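Local coordinates for protein KLLA0E03807p (Kluyveromyces lactis, PDB 3SQI) that probably binds centromeric DNA through the domain described here, as part of a protein that serves as a platform for inner kinetochore assembly in budding yeast, at residues 111-116 and 254-259; 117-122 and 392-397; 137-142 and 249-254. All blocks are in the same frame, centred on the assembly; numbering follows the deposited sequence.

Contact 1 (111-116 and 254-259); sequences QKISIN and TIFKYC
Ile113 is the main bump of this contact, and Ile255, Phe256 and Cys259 form the hollow that takes it. Its CD1 methyl reaches the Phe256 ring at CE2, 3.5 Å away. The two side chains cross at about a right angle. The same methyl lies 4.1 Å from Ile255 CG2, and it is about as far from CG1 of that residue. Ile113 CG1 stands anti to its own carbonyl carbon (chi1 -76°), which carries CD1 out to the facing helix.

Cys259 is the bump in the other direction. Its SG settles between two residues one helical turn apart, at 4.1 Å from Ile113 CG1 and 4.1 Å from Asn116 CB. Further along, Asn116 OD1 approaches Tyr258 CE2 at 3.7 Å. The amide and ring planes are 82° apart, so this end is a crossing and not a stack.

The helical segments run at 104° to each other, with axes 10.3 Å apart at closest approach. The steep crossing keeps the contact short; most of its residues are buried. Helix 133-149 adds to the same core: Phe143 packs on Ile113, and Leu139 on Ile255. Tyr263 meets the Phe256 ring edge-to-face.

The Asn116 amide is buried, and the loop at 392-397 answers both its ends: ND2 donates to Gln393 O, and OD1 accepts from Ile395 N. No hydrogen bond joins the two segments. The contact therefore rests chiefly on apolar methyl, ring and sulfur packing, with the polar group tied to a third part of the chain.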
ATOM      1  N   GLN A 111      -4.387  -7.708 -10.938  1.00 75.37           N
ATOM      2  CA  GLN A 111      -5.020  -9.025 -10.909  1.00 72.70           C
ATOM      3  C   GLN A 111      -4.324  -9.973 -11.862  1.00 85.76           C
ATOM      4  O   GLN A 111      -3.680 -10.938 -11.440  1.00 90.55           O
ATOM      5  CB  GLN A 111      -6.491  -8.929 -11.312  1.00 70.90           C
ATOM      6  CG  GLN A 111      -7.355  -8.023 -10.446  1.00 68.65           C
ATOM      7  CD  GLN A 111      -8.809  -8.033 -10.894  1.00 79.37           C
ATOM      8  OE1 GLN A 111      -9.151  -8.640 -11.910  1.00 98.28           O
ATOM      9  NE2 GLN A 111      -9.668  -7.362 -10.139  1.00 58.91           N
ATOM     10  N   LYS A 112      -4.403  -9.667 -13.150  1.00 98.81           N
ATOM     11  CA  LYS A 112      -3.833 -10.557 -14.156  1.00 98.93           C
ATOM     12  C   LYS A 112      -2.442 -11.049 -13.780  1.00 90.77           C
ATOM     13  O   LYS A 112      -2.140 -12.220 -13.976  1.00 98.92           O
ATOM     14  CB  LYS A 112      -3.813  -9.895 -15.534  1.00 98.59           C
ATOM     15  CG  LYS A 112      -2.963 -10.635 -16.551  1.00 94.72           C
ATOM     16  CD  LYS A 112      -3.677 -11.862 -17.078  1.00 91.28           C
ATOM     17  CE  LYS A 112      -2.898 -12.512 -18.206  1.00101.27           C
ATOM     18  NZ  LYS A 112      -2.641 -11.543 -19.302  1.00112.31           N
ATOM     19  N   ILE A 113      -1.617 -10.181 -13.205  1.00 77.94           N
ATOM     20  CA  ILE A 113      -0.296 -10.612 -12.775  1.00 85.89           C
ATOM     21  C   ILE A 113      -0.353 -11.451 -11.491  1.00 97.21           C
ATOM     22  O   ILE A 113       0.108 -12.598 -11.461  1.00108.92           O
ATOM     23  CB  ILE A 113       0.689  -9.447 -12.565  1.00 83.79           C
ATOM     24  CG1 ILE A 113       1.193  -8.906 -13.902  1.00 84.30           C
ATOM     25  CG2 ILE A 113       1.872  -9.925 -11.743  1.00 81.90           C
ATOM     26  CD1 ILE A 113       2.699  -8.594 -13.934  1.00 80.80           C
ATOM     27  N   SER A 114      -0.875 -10.844 -10.425  1.00 84.27           N
ATOM     28  CA  SER A 114      -0.635 -11.353  -9.081  1.00 78.98           C
ATOM     29  C   SER A 114      -0.876 -12.855  -9.123  1.00 79.40           C
ATOM     30  O   SER A 114       0.025 -13.663  -8.878  1.00 73.62           O
ATOM     31  CB  SER A 114      -1.550 -10.681  -8.077  1.00 82.07           C
ATOM     32  OG  SER A 114      -1.520  -9.282  -8.206  1.00 88.29           O
ATOM     33  N   ILE A 115      -2.067 -13.213  -9.575  1.00 74.05           N
ATOM     34  CA  ILE A 115      -2.481 -14.612  -9.715  1.00 82.32           C
ATOM     35  C   ILE A 115      -1.404 -15.512 -10.342  1.00 97.57           C
ATOM     36  O   ILE A 115      -0.938 -16.479  -9.728  1.00117.65           O
ATOM     37  CB  ILE A 115      -3.779 -14.697 -10.533  1.00 84.78           C
ATOM     38  CG1 ILE A 115      -4.397 -16.088 -10.470  1.00119.64           C
ATOM     39  CG2 ILE A 115      -3.574 -14.229 -11.967  1.00 86.45           C
ATOM     40  CD1 ILE A 115      -5.481 -16.279 -11.487  1.00138.64           C
ATOM     41  N   ASN A 116      -1.036 -15.212 -11.580  1.00 82.32           N
ATOM     42  CA  ASN A 116       0.004 -15.963 -12.285  1.00 92.35           C
ATOM     43  C   ASN A 116       1.306 -16.106 -11.492  1.00 99.13           C
ATOM     44  O   ASN A 116       1.978 -17.135 -11.581  1.00112.28           O
ATOM     45  CB  ASN A 116       0.323 -15.326 -13.644  1.00 78.17           C
ATOM     46  CG  ASN A 116      -0.801 -15.483 -14.644  1.00 76.44           C
ATOM     47  OD1 ASN A 116      -0.841 -16.449 -15.405  1.00 90.41           O
ATOM     48  ND2 ASN A 116      -1.723 -14.536 -14.648  1.00 70.66           N
ATOM     49  N   THR A 254      10.039 -10.172 -18.257  1.00114.09           N
ATOM     50  CA  THR A 254       9.908 -11.620 -18.306  1.00121.28           C
ATOM     51  C   THR A 254       8.496 -12.046 -17.915  1.00114.40           C
ATOM     52  O   THR A 254       7.894 -12.903 -18.562  1.00116.40           O
ATOM     53  CB  THR A 254      10.926 -12.316 -17.370  1.00118.38           C
ATOM     54  OG1 THR A 254      12.226 -11.741 -17.550  1.00128.80           O
ATOM     55  CG2 THR A 254      10.998 -13.799 -17.674  1.00114.30           C
ATOM     56  N   ILE A 255       7.968 -11.442 -16.858  1.00103.68           N
ATOM     57  CA  ILE A 255       6.631 -11.782 -16.387  1.00108.90           C
ATOM     58  C   ILE A 255       5.525 -11.132 -17.217  1.00106.84           C
ATOM     59  O   ILE A 255       4.540 -11.786 -17.558  1.00113.48           O
ATOM     60  CB  ILE A 255       6.439 -11.421 -14.901  1.00107.14           C
ATOM     61  CG1 ILE A 255       5.094 -11.945 -14.406  1.00 93.32           C
ATOM     62  CG2 ILE A 255       6.535  -9.920 -14.694  1.00112.42           C
ATOM     63  CD1 ILE A 255       4.909 -13.435 -14.609  1.00104.03           C
ATOM     64  N   PHE A 256       5.692  -9.851 -17.541  1.00 97.23           N
ATOM     65  CA  PHE A 256       4.743  -9.148 -18.394  1.00 87.99           C
ATOM     66  C   PHE A 256       4.594  -9.884 -19.724  1.00 97.44           C
ATOM     67  O   PHE A 256       3.490 -10.024 -20.252  1.00104.72           O
ATOM     68  CB  PHE A 256       5.199  -7.704 -18.623  1.00 91.15           C
ATOM     69  CG  PHE A 256       4.615  -6.724 -17.652  1.00 95.57           C
ATOM     70  CD1 PHE A 256       3.759  -5.729 -18.085  1.00 94.34           C
ATOM     71  CD2 PHE A 256       4.908  -6.807 -16.301  1.00105.86           C
ATOM     72  CE1 PHE A 256       3.214  -4.827 -17.193  1.00104.94           C
ATOM     73  CE2 PHE A 256       4.364  -5.909 -15.400  1.00 95.36           C
ATOM     74  CZ  PHE A 256       3.514  -4.919 -15.846  1.00 98.02           C
ATOM     75  N   LYS A 257       5.710 -10.356 -20.263  1.00 98.21           N
ATOM     76  CA  LYS A 257       5.663 -11.170 -21.468  1.00125.03           C
ATOM     77  C   LYS A 257       4.673 -12.315 -21.264  1.00125.03           C
ATOM     78  O   LYS A 257       3.611 -12.351 -21.888  1.00122.57           O
ATOM     79  CB  LYS A 257       7.052 -11.724 -21.815  1.00145.93           C
ATOM     80  CG  LYS A 257       8.039 -10.696 -22.374  1.00148.90           C
ATOM     81  CD  LYS A 257       9.383 -11.347 -22.707  1.00150.47           C
ATOM     82  CE  LYS A 257      10.444 -10.324 -23.110  1.00153.85           C
ATOM     83  NZ  LYS A 257      10.479 -10.050 -24.578  1.00159.46           N
ATOM     84  N   TYR A 258       5.022 -13.227 -20.361  1.00123.39           N
ATOM     85  CA  TYR A 258       4.221 -14.418 -20.071  1.00120.68           C
ATOM     86  C   TYR A 258       2.759 -14.075 -19.762  1.00120.14           C
ATOM     87  O   TYR A 258       1.856 -14.870 -20.029  1.00126.27           O
ATOM     88  CB  TYR A 258       4.876 -15.191 -18.919  1.00111.69           C
ATOM     89  CG  TYR A 258       4.105 -16.364 -18.347  1.00113.49           C
ATOM     90  CD1 TYR A 258       4.361 -17.664 -18.760  1.00117.50           C
ATOM     91  CD2 TYR A 258       3.162 -16.173 -17.348  1.00118.28           C
ATOM     92  CE1 TYR A 258       3.672 -18.737 -18.213  1.00129.58           C
ATOM     93  CE2 TYR A 258       2.473 -17.236 -16.798  1.00117.88           C
ATOM     94  CZ  TYR A 258       2.728 -18.513 -17.231  1.00128.58           C
ATOM     95  OH  TYR A 258       2.033 -19.561 -16.674  1.00139.26           O
ATOM     96  N   CYS A 259       2.527 -12.888 -19.212  1.00112.47           N
ATOM     97  CA  CYS A 259       1.165 -12.434 -18.942  1.00114.23           C
ATOM     98  C   CYS A 259       0.570 -11.733 -20.162  1.00123.54           C
ATOM     99  O   CYS A 259      -0.628 -11.454 -20.208  1.00135.68           O
ATOM    100  CB  CYS A 259       1.128 -11.507 -17.724  1.00101.52           C
ATOM    101  SG  CYS A 259       1.633 -12.332 -16.199  1.00110.56           S
TER

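Contact 2 (117-122 and 392-397); sequences LWNPST and AQLIDK
Asn119 lays its side chain across Leu394, at about a right angle to it. ND2 is 3.9 Å from Leu394 CD2, and Asn119 CB is nearly as close to the same methyl. The carboxamide stands anti to the backbone N (chi1 177°), which swings it out from the end of helix 107-118 toward the 392-397 segment.

Its two ends do different work. OD1 turns back and accepts a hydrogen bond from Ser121 N at 3.1 Å, making an Asx turn. The donor sits above the carbonyl plane, 61° out of it. ND2 faces the other segment, 3.3 Å from Asp396 O. Replacing Asn119 by an alanine would probably leave Ser121 N without this acceptor, let the turn after the helix shift, and open a gap beside Leu394.

Asp396 covers the next part of the turn. Its CB lies 3.9 Å from Ser121 O, and its OD2 comes to 3.6 Å from Thr122 CA. The amide of Asn119 and this carboxylate are 69° apart, so the two flat groups do not stack. The main partners of OD2 are hydroxyls outside the two segments, Tyr258 OH and Ser124 OG. Together they hold OD2 in place and probably limit the rotation of the carboxylate.

The contact joins the exit of helix 107-118 to the loop after helix 388-391. Lys136 of helix 133-149 binds Asn119 O and Thr122 OG1 from its NZ. Tyr258 of helix 245-259 touches Thr122 and Ile395, and Leu394 also rests on Ile115 of helix 107-118.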
ATOM      1  N   LEU A 117       1.680 -15.068 -10.749  1.00 93.25           N
ATOM      2  CA  LEU A 117       2.897 -15.120  -9.940  1.00 89.88           C
ATOM      3  C   LEU A 117       2.731 -15.931  -8.646  1.00 99.57           C
ATOM      4  O   LEU A 117       3.715 -16.402  -8.074  1.00104.15           O
ATOM      5  CB  LEU A 117       3.434 -13.718  -9.655  1.00 72.78           C
ATOM      6  CG  LEU A 117       4.435 -13.237 -10.707  1.00 74.21           C
ATOM      7  CD1 LEU A 117       5.310 -12.101 -10.165  1.00 80.75           C
ATOM      8  CD2 LEU A 117       5.289 -14.388 -11.143  1.00 70.27           C
ATOM      9  N   TRP A 118       1.490 -16.092  -8.193  1.00 83.96           N
ATOM     10  CA  TRP A 118       1.189 -17.022  -7.110  1.00 78.59           C
ATOM     11  C   TRP A 118       1.250 -18.466  -7.613  1.00 97.18           C
ATOM     12  O   TRP A 118       1.755 -19.347  -6.920  1.00 99.54           O
ATOM     13  CB  TRP A 118      -0.191 -16.739  -6.505  1.00 96.04           C
ATOM     14  CG  TRP A 118      -0.230 -15.555  -5.578  1.00106.84           C
ATOM     15  CD1 TRP A 118      -0.759 -14.325  -5.839  1.00114.15           C
ATOM     16  CD2 TRP A 118       0.280 -15.497  -4.242  1.00103.76           C
ATOM     17  NE1 TRP A 118      -0.606 -13.502  -4.749  1.00115.25           N
ATOM     18  CE2 TRP A 118       0.031 -14.198  -3.756  1.00108.95           C
ATOM     19  CE3 TRP A 118       0.929 -16.414  -3.412  1.00104.82           C
ATOM     20  CZ2 TRP A 118       0.405 -13.798  -2.477  1.00113.68           C
ATOM     21  CZ3 TRP A 118       1.300 -16.015  -2.146  1.00104.04           C
ATOM     22  CH2 TRP A 118       1.036 -14.719  -1.687  1.00109.91           C
ATOM     23  N   ASN A 119       0.759 -18.699  -8.829  1.00110.97           N
ATOM     24  CA  ASN A 119       0.645 -20.057  -9.366  1.00102.12           C
ATOM     25  C   ASN A 119       1.981 -20.787  -9.360  1.00102.53           C
ATOM     26  O   ASN A 119       2.916 -20.402 -10.065  1.00 94.95           O
ATOM     27  CB  ASN A 119       0.063 -20.012 -10.782  1.00 98.02           C
ATOM     28  CG  ASN A 119      -0.025 -21.382 -11.435  1.00108.88           C
ATOM     29  OD1 ASN A 119       0.083 -22.420 -10.779  1.00114.57           O
ATOM     30  ND2 ASN A 119      -0.235 -21.384 -12.745  1.00123.34           N
ATOM     31  N   PRO A 120       2.059 -21.869  -8.569  1.00109.19           N
ATOM     32  CA  PRO A 120       3.306 -22.586  -8.306  1.00 97.70           C
ATOM     33  C   PRO A 120       3.809 -23.322  -9.533  1.00110.79           C
ATOM     34  O   PRO A 120       5.019 -23.514  -9.665  1.00119.32           O
ATOM     35  CB  PRO A 120       2.906 -23.572  -7.212  1.00 93.20           C
ATOM     36  CG  PRO A 120       1.462 -23.793  -7.424  1.00 98.88           C
ATOM     37  CD  PRO A 120       0.924 -22.473  -7.851  1.00103.71           C
ATOM     38  N   SER A 121       2.906 -23.729 -10.420  1.00117.02           N
ATOM     39  CA  SER A 121       3.344 -24.393 -11.640  1.00130.84           C
ATOM     40  C   SER A 121       3.114 -23.524 -12.873  1.00129.69           C
ATOM     41  O   SER A 121       1.989 -23.367 -13.351  1.00123.94           O
ATOM     42  CB  SER A 121       2.660 -25.758 -11.796  1.00125.35           C
ATOM     43  OG  SER A 121       1.280 -25.687 -11.478  1.00120.93           O
ATOM     44  N   THR A 122       4.204 -22.976 -13.394  1.00130.73           N
ATOM     45  CA  THR A 122       4.153 -22.203 -14.619  1.00133.45           C
ATOM     46  C   THR A 122       4.956 -22.958 -15.660  1.00149.15           C
ATOM     47  O   THR A 122       6.187 -22.961 -15.627  1.00152.68           O
ATOM     48  CB  THR A 122       4.774 -20.811 -14.414  1.00130.17           C
ATOM     49  OG1 THR A 122       6.051 -20.956 -13.779  1.00123.87           O
ATOM     50  CG2 THR A 122       3.860 -19.915 -13.547  1.00111.81           C
ATOM     51  N   ALA A 392      -9.620 -16.976 -13.587  1.00134.33           N
ATOM     52  CA  ALA A 392      -9.786 -17.019 -15.037  1.00130.17           C
ATOM     53  C   ALA A 392      -8.646 -16.300 -15.767  1.00131.33           C
ATOM     54  O   ALA A 392      -8.503 -16.415 -16.986  1.00148.47           O
ATOM     55  CB  ALA A 392     -11.133 -16.422 -15.436  1.00128.39           C
ATOM     56  N   GLN A 393      -7.838 -15.564 -15.009  1.00123.07           N
ATOM     57  CA  GLN A 393      -6.817 -14.684 -15.575  1.00116.93           C
ATOM     58  C   GLN A 393      -5.407 -15.280 -15.721  1.00122.31           C
ATOM     59  O   GLN A 393      -4.478 -14.565 -16.089  1.00127.42           O
ATOM     60  CB  GLN A 393      -6.759 -13.367 -14.795  1.00113.55           C
ATOM     61  CG  GLN A 393      -7.578 -12.246 -15.421  1.00121.69           C
ATOM     62  CD  GLN A 393      -7.921 -11.163 -14.423  1.00128.13           C
ATOM     63  OE1 GLN A 393      -7.077 -10.745 -13.630  1.00134.98           O
ATOM     64  NE2 GLN A 393      -9.170 -10.712 -14.445  1.00121.97           N
ATOM     65  N   LEU A 394      -5.233 -16.566 -15.425  1.00112.67           N
ATOM     66  CA  LEU A 394      -3.909 -17.188 -15.561  1.00125.95           C
ATOM     67  C   LEU A 394      -3.786 -18.085 -16.799  1.00134.14           C
ATOM     68  O   LEU A 394      -4.771 -18.683 -17.241  1.00141.60           O
ATOM     69  CB  LEU A 394      -3.466 -17.921 -14.278  1.00126.46           C
ATOM     70  CG  LEU A 394      -4.422 -18.771 -13.435  1.00122.97           C
ATOM     71  CD1 LEU A 394      -5.228 -19.695 -14.304  1.00120.18           C
ATOM     72  CD2 LEU A 394      -3.679 -19.564 -12.382  1.00115.60           C
ATOM     73  N   ILE A 395      -2.582 -18.150 -17.367  1.00133.41           N
ATOM     74  CA  ILE A 395      -2.363 -18.853 -18.633  1.00141.09           C
ATOM     75  C   ILE A 395      -1.882 -20.309 -18.500  1.00137.80           C
ATOM     76  O   ILE A 395      -1.632 -20.981 -19.504  1.00144.23           O
ATOM     77  CB  ILE A 395      -1.419 -18.057 -19.569  1.00144.90           C
ATOM     78  CG1 ILE A 395      -0.153 -17.635 -18.823  1.00146.22           C
ATOM     79  CG2 ILE A 395      -2.125 -16.816 -20.094  1.00135.28           C
ATOM     80  CD1 ILE A 395      -0.252 -16.240 -18.253  1.00145.71           C
ATOM     81  N   ASP A 396      -1.755 -20.788 -17.266  1.00137.85           N
ATOM     82  CA  ASP A 396      -1.578 -22.213 -17.019  1.00148.02           C
ATOM     83  C   ASP A 396      -2.618 -22.692 -16.016  1.00158.43           C
ATOM     84  O   ASP A 396      -2.547 -22.371 -14.826  1.00152.66           O
ATOM     85  CB  ASP A 396      -0.174 -22.505 -16.485  1.00152.83           C
ATOM     86  CG  ASP A 396       0.867 -22.585 -17.585  1.00163.57           C
ATOM     87  OD1 ASP A 396       0.653 -23.332 -18.565  1.00173.61           O
ATOM     88  OD2 ASP A 396       1.904 -21.899 -17.470  1.00158.66           O
ATOM     89  N   LYS A 397      -3.563 -23.494 -16.490  1.00175.21           N
ATOM     90  CA  LYS A 397      -4.563 -24.073 -15.609  1.00181.20           C
ATOM     91  C   LYS A 397      -3.883 -25.189 -14.845  1.00194.13           C
ATOM     92  O   LYS A 397      -3.119 -25.963 -15.420  1.00201.28           O
ATOM     93  CB  LYS A 397      -5.742 -24.623 -16.410  1.00189.62           C
ATOM     94  CG  LYS A 397      -5.441 -25.909 -17.152  1.00196.30           C
ATOM     95  CD  LYS A 397      -6.249 -26.042 -18.444  1.00192.54           C
ATOM     96  CE  LYS A 397      -7.673 -26.523 -18.211  1.00190.82           C
ATOM     97  NZ  LYS A 397      -8.324 -26.899 -19.500  1.00194.66           N
TER

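Contact 3 (137-142 and 249-254); sequences LKLLLD and GNWYPT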
ATOM      1  N   LEU A 137       7.497 -14.747  -5.668  1.00 90.34           N
ATOM      2  CA  LEU A 137       6.959 -13.904  -4.604  1.00 79.78           C
ATOM      3  C   LEU A 137       7.776 -12.633  -4.363  1.00 87.01           C
ATOM      4  O   LEU A 137       7.220 -11.593  -4.030  1.00 88.89           O
ATOM      5  CB  LEU A 137       6.773 -14.694  -3.311  1.00 73.68           C
ATOM      6  CG  LEU A 137       5.555 -15.612  -3.377  1.00 77.66           C
ATOM      7  CD1 LEU A 137       5.169 -16.076  -1.994  1.00 70.45           C
ATOM      8  CD2 LEU A 137       4.402 -14.876  -4.031  1.00 71.70           C
ATOM      9  N   LYS A 138       9.088 -12.714  -4.531  1.00 86.62           N
ATOM     10  CA  LYS A 138       9.931 -11.547  -4.329  1.00 85.82           C
ATOM     11  C   LYS A 138       9.503 -10.466  -5.315  1.00 96.61           C
ATOM     12  O   LYS A 138       9.142  -9.332  -4.929  1.00107.41           O
ATOM     13  CB  LYS A 138      11.400 -11.919  -4.534  1.00 91.93           C
ATOM     14  CG  LYS A 138      12.382 -10.987  -3.849  1.00 99.06           C
ATOM     15  CD  LYS A 138      13.791 -11.564  -3.840  1.00 96.65           C
ATOM     16  CE  LYS A 138      13.783 -13.046  -3.521  1.00 98.66           C
ATOM     17  NZ  LYS A 138      14.040 -13.861  -4.746  1.00117.34           N
ATOM     18  N   LEU A 139       9.516 -10.828  -6.597  1.00 89.48           N
ATOM     19  CA  LEU A 139       9.073  -9.885  -7.610  1.00 84.03           C
ATOM     20  C   LEU A 139       7.678  -9.384  -7.262  1.00 88.91           C
ATOM     21  O   LEU A 139       7.454  -8.183  -7.128  1.00 93.98           O
ATOM     22  CB  LEU A 139       9.058 -10.521  -8.998  1.00 89.18           C
ATOM     23  CG  LEU A 139       8.825  -9.525 -10.137  1.00 84.81           C
ATOM     24  CD1 LEU A 139       9.999  -8.560 -10.240  1.00 77.64           C
ATOM     25  CD2 LEU A 139       8.605 -10.233 -11.461  1.00 84.90           C
ATOM     26  N   LEU A 140       6.747 -10.315  -7.088  1.00 83.29           N
ATOM     27  CA  LEU A 140       5.354  -9.955  -6.873  1.00 64.06           C
ATOM     28  C   LEU A 140       5.195  -8.947  -5.746  1.00 61.05           C
ATOM     29  O   LEU A 140       4.347  -8.072  -5.818  1.00 69.83           O
ATOM     30  CB  LEU A 140       4.503 -11.190  -6.580  1.00 64.01           C
ATOM     31  CG  LEU A 140       3.063 -10.840  -6.198  1.00 62.85           C
ATOM     32  CD1 LEU A 140       2.300 -10.345  -7.420  1.00 71.23           C
ATOM     33  CD2 LEU A 140       2.347 -12.012  -5.543  1.00 65.55           C
ATOM     34  N   LEU A 141       5.992  -9.077  -4.693  1.00 78.47           N
ATOM     35  CA  LEU A 141       5.903  -8.134  -3.588  1.00 69.60           C
ATOM     36  C   LEU A 141       6.392  -6.788  -4.074  1.00 58.33           C
ATOM     37  O   LEU A 141       5.751  -5.772  -3.827  1.00 72.45           O
ATOM     38  CB  LEU A 141       6.725  -8.573  -2.377  1.00 74.01           C
ATOM     39  CG  LEU A 141       6.573  -7.621  -1.185  1.00 69.72           C
ATOM     40  CD1 LEU A 141       5.335  -7.992  -0.393  1.00 78.17           C
ATOM     41  CD2 LEU A 141       7.796  -7.625  -0.282  1.00 63.12           C
ATOM     42  N   ASP A 142       7.515  -6.765  -4.781  1.00 65.67           N
ATOM     43  CA  ASP A 142       7.968  -5.472  -5.299  1.00 79.63           C
ATOM     44  C   ASP A 142       6.908  -4.769  -6.170  1.00 79.47           C
ATOM     45  O   ASP A 142       6.645  -3.572  -6.015  1.00 75.32           O
ATOM     46  CB  ASP A 142       9.267  -5.604  -6.071  1.00 80.57           C
ATOM     47  CG  ASP A 142       9.813  -4.268  -6.488  1.00 88.38           C
ATOM     48  OD1 ASP A 142       9.619  -3.884  -7.660  1.00 99.71           O
ATOM     49  OD2 ASP A 142      10.419  -3.590  -5.632  1.00 91.52           O
ATOM     50  N   GLY A 249      14.850  -5.303 -13.338  1.00 96.26           N
ATOM     51  CA  GLY A 249      14.529  -4.851 -14.681  1.00109.75           C
ATOM     52  C   GLY A 249      14.449  -5.977 -15.698  1.00114.21           C
ATOM     53  O   GLY A 249      13.760  -5.864 -16.710  1.00112.68           O
ATOM     54  N   ASN A 250      15.186  -7.053 -15.441  1.00123.80           N
ATOM     55  CA  ASN A 250      15.085  -8.270 -16.238  1.00131.33           C
ATOM     56  C   ASN A 250      13.881  -9.090 -15.826  1.00131.83           C
ATOM     57  O   ASN A 250      13.098  -9.533 -16.668  1.00133.81           O
ATOM     58  CB  ASN A 250      16.349  -9.115 -16.097  1.00133.56           C
ATOM     59  CG  ASN A 250      17.575  -8.416 -16.641  1.00149.78           C
ATOM     60  OD1 ASN A 250      17.501  -7.697 -17.641  1.00158.22           O
ATOM     61  ND2 ASN A 250      18.709  -8.612 -15.981  1.00144.38           N
ATOM     62  N   TRP A 251      13.733  -9.283 -14.520  1.00119.36           N
ATOM     63  CA  TRP A 251      12.636 -10.091 -14.000  1.00100.37           C
ATOM     64  C   TRP A 251      11.277  -9.616 -14.515  1.00 95.11           C
ATOM     65  O   TRP A 251      10.406 -10.430 -14.829  1.00 94.57           O
ATOM     66  CB  TRP A 251      12.652 -10.110 -12.469  1.00122.02           C
ATOM     67  CG  TRP A 251      13.861 -10.788 -11.898  1.00135.92           C
ATOM     68  CD1 TRP A 251      15.105 -10.846 -12.453  1.00145.05           C
ATOM     69  CD2 TRP A 251      13.939 -11.517 -10.666  1.00136.53           C
ATOM     70  NE1 TRP A 251      15.953 -11.558 -11.643  1.00149.76           N
ATOM     71  CE2 TRP A 251      15.262 -11.983 -10.540  1.00145.50           C
ATOM     72  CE3 TRP A 251      13.018 -11.819  -9.659  1.00142.03           C
ATOM     73  CZ2 TRP A 251      15.688 -12.738  -9.448  1.00144.18           C
ATOM     74  CZ3 TRP A 251      13.444 -12.570  -8.575  1.00144.18           C
ATOM     75  CH2 TRP A 251      14.767 -13.019  -8.478  1.00145.76           C
ATOM     76  N   TYR A 252      11.114  -8.298 -14.609  1.00 93.17           N
ATOM     77  CA  TYR A 252       9.833  -7.684 -14.948  1.00 84.08           C
ATOM     78  C   TYR A 252       9.285  -7.980 -16.343  1.00103.07           C
ATOM     79  O   TYR A 252       8.188  -8.522 -16.470  1.00109.24           O
ATOM     80  CB  TYR A 252       9.897  -6.174 -14.726  1.00 94.06           C
ATOM     81  CG  TYR A 252       9.176  -5.714 -13.483  1.00101.99           C
ATOM     82  CD1 TYR A 252       7.794  -5.592 -13.468  1.00107.73           C
ATOM     83  CD2 TYR A 252       9.877  -5.396 -12.327  1.00101.04           C
ATOM     84  CE1 TYR A 252       7.126  -5.168 -12.333  1.00108.54           C
ATOM     85  CE2 TYR A 252       9.219  -4.972 -11.186  1.00 99.78           C
ATOM     86  CZ  TYR A 252       7.843  -4.859 -11.194  1.00103.53           C
ATOM     87  OH  TYR A 252       7.185  -4.437 -10.060  1.00101.72           O
ATOM     88  N   PRO A 253      10.035  -7.619 -17.399  1.00107.13           N
ATOM     89  CA  PRO A 253       9.470  -7.874 -18.726  1.00106.44           C
ATOM     90  C   PRO A 253       9.192  -9.357 -18.880  1.00114.45           C
ATOM     91  O   PRO A 253       8.223  -9.745 -19.532  1.00121.95           O
ATOM     92  CB  PRO A 253      10.586  -7.437 -19.676  1.00 92.42           C
ATOM     93  CG  PRO A 253      11.825  -7.422 -18.854  1.00100.50           C
ATOM     94  CD  PRO A 253      11.388  -7.045 -17.478  1.00100.15           C
ATOM     95  N   THR A 254      10.039 -10.172 -18.257  1.00114.09           N
ATOM     96  CA  THR A 254       9.908 -11.620 -18.306  1.00121.28           C
ATOM     97  C   THR A 254       8.496 -12.046 -17.915  1.00114.40           C
ATOM     98  O   THR A 254       7.894 -12.903 -18.562  1.00116.40           O
ATOM     99  CB  THR A 254      10.926 -12.316 -17.370  1.00118.38           C
ATOM    100  OG1 THR A 254      12.226 -11.741 -17.550  1.00128.80           O
ATOM    101  CG2 THR A 254      10.998 -13.799 -17.674  1.00114.30           C
TER
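Leu139 wedges into the angle between Trp251 and Tyr252, two successive residues of the facing helix. Its CD1 does most of the touching. This methyl is 3.8 Å from Trp251 CB on one side and 3.8 Å from Tyr252 CE2 on the other. It also makes an off-centre CH-pi contact with the tyrosine ring, 4.2 Å from the centroid. The second methyl, CD2, lies 3.8 Å from Trp251 O, so the leucine spreads over backbone as well as side chains. With CG anti to the backbone N (chi1 -170°), CD1 is placed between Trp251 CB and the tyrosine ring.

Trp251 presents the edge of its indole to helix 133-149. Leu139 CB lies at that edge near the ring plane, as does Lys138 NZ, which is 3.9 Å from Trp251 CH2. The ammonium is therefore beside the ring and not over it. His129 and Phe130 also meet the indole. Trp251 packs on a phosphate of the bound DNA as well, so this junction reaches the protein-DNA interface.

The two helical segments cross at 90°, their axes 10.8 Å apart at closest approach. Both belong to domain 2 of the CBF3 subunit family, placed among the DNA breaking and rejoining proteins, which is consistent with a recombinase-like helical core.

Asp142 OD1 sits at the edge of the Tyr252 ring, in its plane, and Tyr252 OH gives it a weak hydrogen bond of 3.5 Å. The stronger partner of this oxygen is Arg156, in a salt bridge, while Asp142 OD2 bonds Tyr242 OH. The ring of Trp268 meets Tyr252 at a shallow angle between planes. After Tyr252, helix 245-259 kinks at Pro253, which has no N-H for the turn before.

How the contacts relate
Contacts 1 and 3 use successive parts of helix 245-259 and share Thr254; their centres are about 10 Å apart. Ile255 CG2 and Leu139 CD2, 3.9 Å apart, join their apolar cores. Contact 1 uses helix 107-118 and contact 2 the turn that leaves it, with centres about 8 Å apart. They touch where Tyr258 OH bonds Asp396 OD2, 2.5 Å away. Contacts 2 and 3 are about 15 Å apart between centres, yet they also touch: Leu117 CD1 is 4.0 Å from Leu139 CD2. The nearest atoms of contacts 3, 1 and 2 lie about 3, 5 and 13 Å from the bound DNA, so the three step back from the nucleic acid in that order.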